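Local coordinates for peroxisomal membrane protein PEX15 (Saccharomyces cerevisiae, PDB 5VXV) that anchors the AAA-ATPase subunits PEX1 and PEX6 to the peroxisomal membrane, so that their complex can extract the receptor PEX5, at residues Leu21-Ile30 / Leu58-Ile69; Ser127-Arg138 / Thr177-Leu185. All blocks are in the same frame, centred on the assembly; numbering follows the deposited sequence. Where two conformers were deposited one is given.

Interaction 1: Leu21-Ile30 / Leu58-Ile69; sequences LEKMSEVGFI and LGLTLQSEILNI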
# COMPACT_ATOMS: atom_id res chain seq x y z
N LEU A 21 9.09 16.51 0.66
CA LEU A 21 9.61 15.56 1.64
C LEU A 21 10.91 16.05 2.26
O LEU A 21 11.12 15.87 3.47
CB LEU A 21 9.81 14.19 0.97
CG LEU A 21 8.51 13.44 0.68
CD1 LEU A 21 8.75 12.30 -0.30
CD2 LEU A 21 7.89 12.92 1.97
N GLU A 22 11.79 16.66 1.47
CA GLU A 22 13.03 17.19 2.03
C GLU A 22 12.75 18.27 3.07
O GLU A 22 13.44 18.36 4.09
CB GLU A 22 13.93 17.73 0.92
CG GLU A 22 14.49 16.67 -0.03
CD GLU A 22 15.56 15.79 0.61
OE1 GLU A 22 15.84 15.97 1.81
OE2 GLU A 22 16.12 14.93 -0.10
N LYS A 23 11.73 19.10 2.82
CA LYS A 23 11.38 20.14 3.79
C LYS A 23 10.79 19.53 5.06
O LYS A 23 11.11 19.97 6.17
CB LYS A 23 10.40 21.13 3.17
CG LYS A 23 10.06 22.32 4.08
CD LYS A 23 11.29 23.12 4.45
N MSE A 24 9.94 18.52 4.92
CA MSE A 24 9.37 17.84 6.08
C MSE A 24 10.50 17.27 6.93
O MSE A 24 10.47 17.34 8.16
CB MSE A 24 8.41 16.73 5.65
CG MSE A 24 7.16 17.22 4.93
SE MSE A 24 5.83 15.82 4.62
CE MSE A 24 5.11 15.69 6.43
N SER A 25 11.51 16.70 6.26
CA SER A 25 12.66 16.16 6.97
C SER A 25 13.47 17.26 7.64
O SER A 25 13.88 17.12 8.80
CB SER A 25 13.54 15.36 6.01
OG SER A 25 14.73 14.92 6.64
N GLU A 26 13.71 18.36 6.92
CA GLU A 26 14.50 19.46 7.46
C GLU A 26 13.90 19.99 8.75
O GLU A 26 14.63 20.32 9.70
CB GLU A 26 14.61 20.57 6.42
CG GLU A 26 15.39 21.80 6.87
CD GLU A 26 15.23 22.97 5.92
N VAL A 27 12.57 20.09 8.82
CA VAL A 27 11.91 20.69 9.98
C VAL A 27 11.60 19.67 11.07
O VAL A 27 11.18 20.07 12.17
CB VAL A 27 10.62 21.42 9.57
CG1 VAL A 27 10.91 22.43 8.46
CG2 VAL A 27 9.54 20.44 9.14
N GLY A 28 11.78 18.38 10.81
CA GLY A 28 11.58 17.36 11.82
C GLY A 28 10.20 16.73 11.85
O GLY A 28 9.85 16.11 12.86
N PHE A 29 9.42 16.84 10.78
CA PHE A 29 8.06 16.31 10.77
C PHE A 29 8.00 14.80 10.59
O PHE A 29 6.99 14.19 10.96
CB PHE A 29 7.24 16.96 9.65
CG PHE A 29 6.76 18.36 9.94
CD1 PHE A 29 6.58 18.82 11.24
CD2 PHE A 29 6.45 19.22 8.90
CE1 PHE A 29 6.13 20.10 11.48
CE2 PHE A 29 6.00 20.50 9.14
CZ PHE A 29 5.84 20.94 10.43
N ILE A 30 9.04 14.17 10.03
CA ILE A 30 8.98 12.73 9.71
C ILE A 30 9.36 12.01 11.00
O ILE A 30 10.49 11.55 11.20
CB ILE A 30 9.87 12.37 8.52
CG1 ILE A 30 9.58 13.30 7.35
CG2 ILE A 30 9.63 10.91 8.12
CD1 ILE A 30 10.47 13.08 6.14
N LEU A 58 16.73 9.96 -2.90
CA LEU A 58 16.61 11.05 -1.95
C LEU A 58 17.88 11.17 -1.10
O LEU A 58 18.73 10.28 -1.07
CB LEU A 58 15.39 10.85 -1.06
CG LEU A 58 14.07 10.61 -1.81
CD1 LEU A 58 12.99 10.12 -0.86
CD2 LEU A 58 13.62 11.88 -2.51
N GLY A 59 18.00 12.30 -0.41
CA GLY A 59 19.11 12.49 0.51
C GLY A 59 19.12 11.44 1.60
O GLY A 59 18.11 10.84 1.94
N LEU A 60 20.32 11.22 2.16
CA LEU A 60 20.50 10.11 3.09
C LEU A 60 19.64 10.27 4.34
O LEU A 60 19.00 9.31 4.78
CB LEU A 60 21.98 9.99 3.47
CG LEU A 60 22.89 9.40 2.39
N THR A 61 19.60 11.48 4.91
CA THR A 61 18.80 11.69 6.12
C THR A 61 17.32 11.46 5.83
O THR A 61 16.64 10.74 6.57
CB THR A 61 19.03 13.10 6.66
OG1 THR A 61 20.41 13.27 7.00
CG2 THR A 61 18.18 13.35 7.91
N LEU A 62 16.80 12.07 4.76
CA LEU A 62 15.41 11.85 4.39
C LEU A 62 15.13 10.37 4.15
O LEU A 62 14.11 9.84 4.59
CB LEU A 62 15.06 12.67 3.15
CG LEU A 62 13.71 12.38 2.50
CD1 LEU A 62 12.57 12.54 3.50
CD2 LEU A 62 13.48 13.28 1.30
N GLN A 63 16.04 9.69 3.44
CA GLN A 63 15.83 8.28 3.14
C GLN A 63 15.75 7.45 4.42
O GLN A 63 14.89 6.58 4.55
CB GLN A 63 16.95 7.77 2.24
CG GLN A 63 16.61 6.50 1.49
CD GLN A 63 17.57 6.19 0.36
OE1 GLN A 63 18.03 5.06 0.21
NE2 GLN A 63 17.87 7.20 -0.46
N SER A 64 16.63 7.73 5.39
CA SER A 64 16.61 6.97 6.63
C SER A 64 15.31 7.20 7.40
O SER A 64 14.79 6.28 8.03
CB SER A 64 17.81 7.34 7.50
OG SER A 64 17.65 8.63 8.07
N GLU A 65 14.78 8.42 7.34
CA GLU A 65 13.55 8.73 8.07
C GLU A 65 12.34 8.08 7.40
O GLU A 65 11.44 7.59 8.10
CB GLU A 65 13.38 10.24 8.18
CG GLU A 65 14.41 10.88 9.11
CD GLU A 65 14.41 12.39 9.07
OE1 GLU A 65 15.16 13.00 9.87
OE2 GLU A 65 13.67 12.99 8.26
N ILE A 66 12.30 8.06 6.07
CA ILE A 66 11.25 7.33 5.37
C ILE A 66 11.32 5.85 5.70
O ILE A 66 10.31 5.22 6.03
CB ILE A 66 11.34 7.58 3.85
CG1 ILE A 66 11.05 9.05 3.54
CG2 ILE A 66 10.37 6.67 3.10
CD1 ILE A 66 11.27 9.43 2.08
N LEU A 67 12.52 5.27 5.61
CA LEU A 67 12.67 3.84 5.84
C LEU A 67 12.22 3.44 7.24
O LEU A 67 11.70 2.33 7.43
CB LEU A 67 14.13 3.42 5.62
CG LEU A 67 14.61 3.39 4.17
CD1 LEU A 67 16.10 3.11 4.10
CD2 LEU A 67 13.84 2.36 3.37
N ASN A 68 12.39 4.32 8.22
CA ASN A 68 11.95 3.99 9.58
C ASN A 68 10.44 3.84 9.65
O ASN A 68 9.93 3.06 10.46
CB ASN A 68 12.43 5.07 10.55
CG ASN A 68 12.64 4.54 11.95
N ILE A 69 9.70 4.57 8.81
CA ILE A 69 8.24 4.52 8.87
C ILE A 69 7.69 3.31 8.11
O ILE A 69 6.62 2.81 8.46
CB ILE A 69 7.64 5.82 8.32
CG1 ILE A 69 8.18 7.04 9.08
CG2 ILE A 69 6.11 5.78 8.40
CD1 ILE A 69 7.95 7.01 10.59
O HOH W 1 18.07 14.37 3.45
O HOH W 2 15.46 15.50 10.21
O HOH W 3 11.99 14.48 10.25
O HOH W 4 11.35 8.64 10.82

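Interaction 2: Ser127-Arg138 / Thr177-Leu185; sequences SDFIFVYITKMR and TLPKLSPTL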
# COMPACT_ATOMS: atom_id res chain seq x y z
N SER A 127 -2.92 -9.98 4.80
CA SER A 127 -4.02 -10.94 4.87
C SER A 127 -4.70 -10.89 6.23
O SER A 127 -5.93 -10.99 6.32
CB SER A 127 -3.53 -12.35 4.55
OG SER A 127 -2.47 -12.75 5.41
N ASP A 128 -3.93 -10.72 7.31
CA ASP A 128 -4.54 -10.51 8.62
C ASP A 128 -5.44 -9.27 8.60
O ASP A 128 -6.54 -9.29 9.15
CB ASP A 128 -3.47 -10.36 9.70
CG ASP A 128 -2.85 -11.69 10.10
OD1 ASP A 128 -3.43 -12.75 9.81
OD2 ASP A 128 -1.77 -11.65 10.73
N PHE A 129 -4.98 -8.19 7.97
CA PHE A 129 -5.79 -6.98 7.96
C PHE A 129 -7.04 -7.15 7.12
O PHE A 129 -8.11 -6.63 7.47
CB PHE A 129 -5.00 -5.78 7.44
CG PHE A 129 -5.86 -4.58 7.24
CD1 PHE A 129 -6.27 -3.83 8.33
CD2 PHE A 129 -6.32 -4.24 5.98
CE1 PHE A 129 -7.10 -2.75 8.16
CE2 PHE A 129 -7.14 -3.15 5.81
CZ PHE A 129 -7.54 -2.41 6.90
N ILE A 130 -6.93 -7.85 5.99
CA ILE A 130 -8.11 -8.08 5.15
C ILE A 130 -9.21 -8.75 5.97
O ILE A 130 -10.39 -8.38 5.87
CB ILE A 130 -7.73 -8.91 3.91
CG1 ILE A 130 -6.86 -8.07 2.97
CG2 ILE A 130 -8.98 -9.37 3.16
CD1 ILE A 130 -6.16 -8.87 1.89
N PHE A 131 -8.85 -9.75 6.79
CA PHE A 131 -9.85 -10.40 7.63
C PHE A 131 -10.47 -9.41 8.60
O PHE A 131 -11.69 -9.38 8.79
CB PHE A 131 -9.23 -11.57 8.38
CG PHE A 131 -10.18 -12.24 9.35
CD1 PHE A 131 -10.99 -13.28 8.93
CD2 PHE A 131 -10.28 -11.81 10.66
CE1 PHE A 131 -11.88 -13.88 9.81
CE2 PHE A 131 -11.16 -12.41 11.54
CZ PHE A 131 -11.96 -13.45 11.11
N VAL A 132 -9.63 -8.60 9.26
CA VAL A 132 -10.14 -7.58 10.17
C VAL A 132 -11.13 -6.67 9.45
O VAL A 132 -12.21 -6.37 9.96
CB VAL A 132 -8.98 -6.78 10.79
CG1 VAL A 132 -9.51 -5.57 11.57
CG2 VAL A 132 -8.15 -7.66 11.70
N TYR A 133 -10.76 -6.22 8.25
CA TYR A 133 -11.58 -5.23 7.56
C TYR A 133 -12.94 -5.80 7.18
O TYR A 133 -13.98 -5.19 7.44
CB TYR A 133 -10.86 -4.69 6.32
CG TYR A 133 -11.66 -3.60 5.65
CD1 TYR A 133 -11.61 -2.29 6.13
CD2 TYR A 133 -12.49 -3.87 4.58
CE1 TYR A 133 -12.36 -1.29 5.53
CE2 TYR A 133 -13.24 -2.88 3.98
CZ TYR A 133 -13.17 -1.59 4.46
OH TYR A 133 -13.92 -0.61 3.86
N ILE A 134 -12.96 -6.98 6.54
CA ILE A 134 -14.23 -7.51 6.05
C ILE A 134 -15.12 -7.99 7.19
O ILE A 134 -16.33 -8.15 7.00
CB ILE A 134 -14.01 -8.63 5.02
CG1 ILE A 134 -13.35 -9.86 5.66
CG2 ILE A 134 -13.18 -8.11 3.85
CD1 ILE A 134 -13.24 -11.06 4.73
N THR A 135 -14.54 -8.25 8.37
CA THR A 135 -15.33 -8.61 9.54
C THR A 135 -15.86 -7.36 10.25
O THR A 135 -17.07 -7.21 10.43
CB THR A 135 -14.47 -9.44 10.51
OG1 THR A 135 -13.99 -10.61 9.85
CG2 THR A 135 -15.28 -9.86 11.74
N LYS A 136 -14.95 -6.46 10.63
CA LYS A 136 -15.34 -5.31 11.43
C LYS A 136 -16.17 -4.30 10.64
O LYS A 136 -16.96 -3.56 11.24
CB LYS A 136 -14.09 -4.63 11.99
CG LYS A 136 -13.37 -5.44 13.06
N MSE A 137 -16.02 -4.25 9.32
CA MSE A 137 -16.72 -3.26 8.52
C MSE A 137 -17.81 -3.86 7.64
O MSE A 137 -18.31 -3.21 6.72
CB MSE A 137 -15.72 -2.49 7.65
CG MSE A 137 -14.76 -1.64 8.47
SE MSE A 137 -15.64 -0.17 9.41
CE MSE A 137 -15.66 1.13 7.95
N ARG A 138 -18.19 -5.10 7.93
CA ARG A 138 -19.36 -5.69 7.30
C ARG A 138 -20.57 -4.78 7.49
O ARG A 138 -20.83 -4.33 8.61
CB ARG A 138 -19.62 -7.08 7.90
CG ARG A 138 -20.67 -7.91 7.18
CD ARG A 138 -20.75 -9.30 7.78
NE ARG A 138 -21.80 -10.12 7.20
CZ ARG A 138 -21.69 -10.80 6.05
NH1 ARG A 138 -20.56 -10.74 5.35
NH2 ARG A 138 -22.70 -11.52 5.61
N THR A 177 -7.13 -19.40 2.23
CA THR A 177 -6.58 -19.00 3.52
C THR A 177 -7.53 -18.11 4.30
O THR A 177 -7.45 -18.06 5.53
CB THR A 177 -5.25 -18.24 3.33
OG1 THR A 177 -5.51 -16.95 2.77
CG2 THR A 177 -4.31 -19.01 2.41
N LEU A 178 -8.43 -17.41 3.60
CA LEU A 178 -9.37 -16.48 4.21
C LEU A 178 -10.77 -16.87 3.73
O LEU A 178 -11.32 -16.26 2.81
CB LEU A 178 -9.06 -15.03 3.84
CG LEU A 178 -7.87 -14.34 4.52
CD1 LEU A 178 -7.83 -12.87 4.10
CD2 LEU A 178 -7.94 -14.45 6.04
N PRO A 179 -11.36 -17.90 4.35
CA PRO A 179 -12.64 -18.42 3.83
C PRO A 179 -13.77 -17.40 3.79
O PRO A 179 -14.71 -17.59 3.00
CB PRO A 179 -12.96 -19.57 4.79
CG PRO A 179 -11.64 -19.97 5.35
CD PRO A 179 -10.86 -18.70 5.47
N LYS A 180 -13.73 -16.34 4.59
CA LYS A 180 -14.77 -15.32 4.54
C LYS A 180 -14.67 -14.45 3.29
O LYS A 180 -15.61 -13.69 3.02
CB LYS A 180 -14.70 -14.42 5.77
CG LYS A 180 -15.31 -15.00 7.04
CD LYS A 180 -15.36 -13.94 8.13
CE LYS A 180 -15.84 -14.51 9.46
NZ LYS A 180 -16.07 -13.46 10.48
N LEU A 181 -13.59 -14.54 2.53
CA LEU A 181 -13.30 -13.50 1.54
C LEU A 181 -14.20 -13.62 0.31
O LEU A 181 -14.86 -12.65 -0.08
CB LEU A 181 -11.83 -13.56 1.12
CG LEU A 181 -11.38 -12.41 0.21
CD1 LEU A 181 -11.63 -11.05 0.85
CD2 LEU A 181 -9.92 -12.57 -0.15
N SER A 182 -14.21 -14.78 -0.34
CA SER A 182 -15.03 -14.92 -1.55
C SER A 182 -16.49 -14.60 -1.28
O SER A 182 -17.09 -13.85 -2.07
CB SER A 182 -14.85 -16.32 -2.14
OG SER A 182 -15.69 -16.50 -3.27
N PRO A 183 -17.13 -15.12 -0.22
CA PRO A 183 -18.51 -14.71 0.06
C PRO A 183 -18.69 -13.20 0.15
O PRO A 183 -19.65 -12.66 -0.42
CB PRO A 183 -18.81 -15.39 1.40
CG PRO A 183 -17.90 -16.56 1.44
CD PRO A 183 -16.65 -16.15 0.71
N THR A 184 -17.79 -12.50 0.85
CA THR A 184 -17.88 -11.05 0.92
C THR A 184 -17.75 -10.42 -0.46
O THR A 184 -18.58 -9.60 -0.87
CB THR A 184 -16.79 -10.50 1.86
OG1 THR A 184 -17.10 -10.85 3.21
CG2 THR A 184 -16.66 -8.98 1.75
N LEU A 185 -16.70 -10.80 -1.20
CA LEU A 185 -16.41 -10.13 -2.46
C LEU A 185 -17.45 -10.45 -3.53
O LEU A 185 -17.68 -9.63 -4.43
CB LEU A 185 -15.01 -10.50 -2.95
CG LEU A 185 -13.85 -10.14 -2.01
CD1 LEU A 185 -12.52 -10.45 -2.68
CD2 LEU A 185 -13.90 -8.67 -1.59
O HOH W 5 -18.11 -8.39 5.00

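Interaction 1: Leu21-Ile30 / Leu58-Ile69
S25 and E65 meet at the middle of this contact, where helices 21-27 and 60-69 cross at 86° with their axes 9.6 Å apart. The serine hydroxyl donates to the carboxylate, OG lying 2.7 Å from E65 OE2 and approaching from above the carboxylate plane. With OG turned opposite its own backbone N (chi1 174°), S25 presents the hydroxyl to the glutamate. The other oxygen, E65 OE1, takes a bond from water 2, which also donates to S25 O near the helix end. Water 3 accepts from I30 N and gives a weak bond to E65 OE2, while water 4 donates to both I30 O and E65 O. In this way the backbone amide and carbonyl of I30, past the Schellman turn at G28, are both served.

E22 does similar work at the other helix's start. Its chain, bent at chi2, brings OE2 to the backbone N of G59, the N-cap residue, 3.2 Å away and nearly straight at 160°. E22 OE1 receives water 1, which in turn accepts from L62 N. One carboxylate thus serves the N-cap amide directly and one of the first turn through water; its negative charge probably also suits that helix end. The carboxylate also lies obliquely against L62, CD 3.3 Å from L62 CD2. An alanine here is likely to leave G59 N without this acceptor, water 1 without one of its anchors and that methyl without its cover.

Between the polar groups L62 wedges in: CD2 lies 3.8 Å from L21 CB, and CD1 presses on I30 CD1 at 3.4 Å, a tight carbon pair. F45 of helix 39-51 backs L21 and I30. Two glutamates and four waters therefore tie a helix start and a helix end together around a leucine, a joint that depends on directed bonds as well as apolar packing.

Interaction 2: Ser127-Arg138 / Thr177-Leu185
L178, just past the end of helix 168-177, opens the contact by spreading its two methyls over helix 127-136: CD1 lies 3.8 Å from I130 CG2 and also nears S127 O, while CD2 reaches F131 CB. A type I turn from L178 to L181 then swings the chain round. Within it K180 runs extended beyond CG, obliquely past F131, with CD 3.9 Å from CE1 of that ring. T135 OG1 sits over the centre of the same ring while bonding F131 O, and K180 NZ comes within 3.6 Å of this hydroxyl. Nearer the backbone, K180 CB touches I134 CD1 at 3.8 Å; the isoleucine reaches it with CG1 set between its backbone N and carbonyl carbon (chi1 65°). L181 follows, its CD1 packed on I130 CG2 at 3.9 Å; L174 of helix 168-177 also touches it. Last comes T184, whose CG2 faces I134 CG2 and whose OG1 shares water 5 with I134 O, the water donating to that carbonyl at 2.7 Å. The axes of helices 127-136 and 181-185 cross at 48°. Helix 112-136 thus packs against the turn after helix 168-177 and the first turn of helix 181-187, within the mainly alpha-helical domain predicted to face the cytoplasm.

Interaction 1 and interaction 2 lie on opposite sides of the chain's centre, with their own centres about 35 Å apart and nearest atoms about 14 Å apart. They share no helix: the first joins 17-27 to 60-70, the second 112-136 to 181-187. Interaction 1 has six of eleven touching residues buried and one exposed; interaction 2, with four of ten buried and three exposed, is nearer the surface. In the first the polar pair is central, with E22 at the edge, and helices 21-27 and 60-69 cross almost at right angles. In the second K180, T135 and R138 lie at the edge, helices 127-136 and 181-185 cross more shallowly, and a bridging water replaces any direct hydrogen bond between the segments.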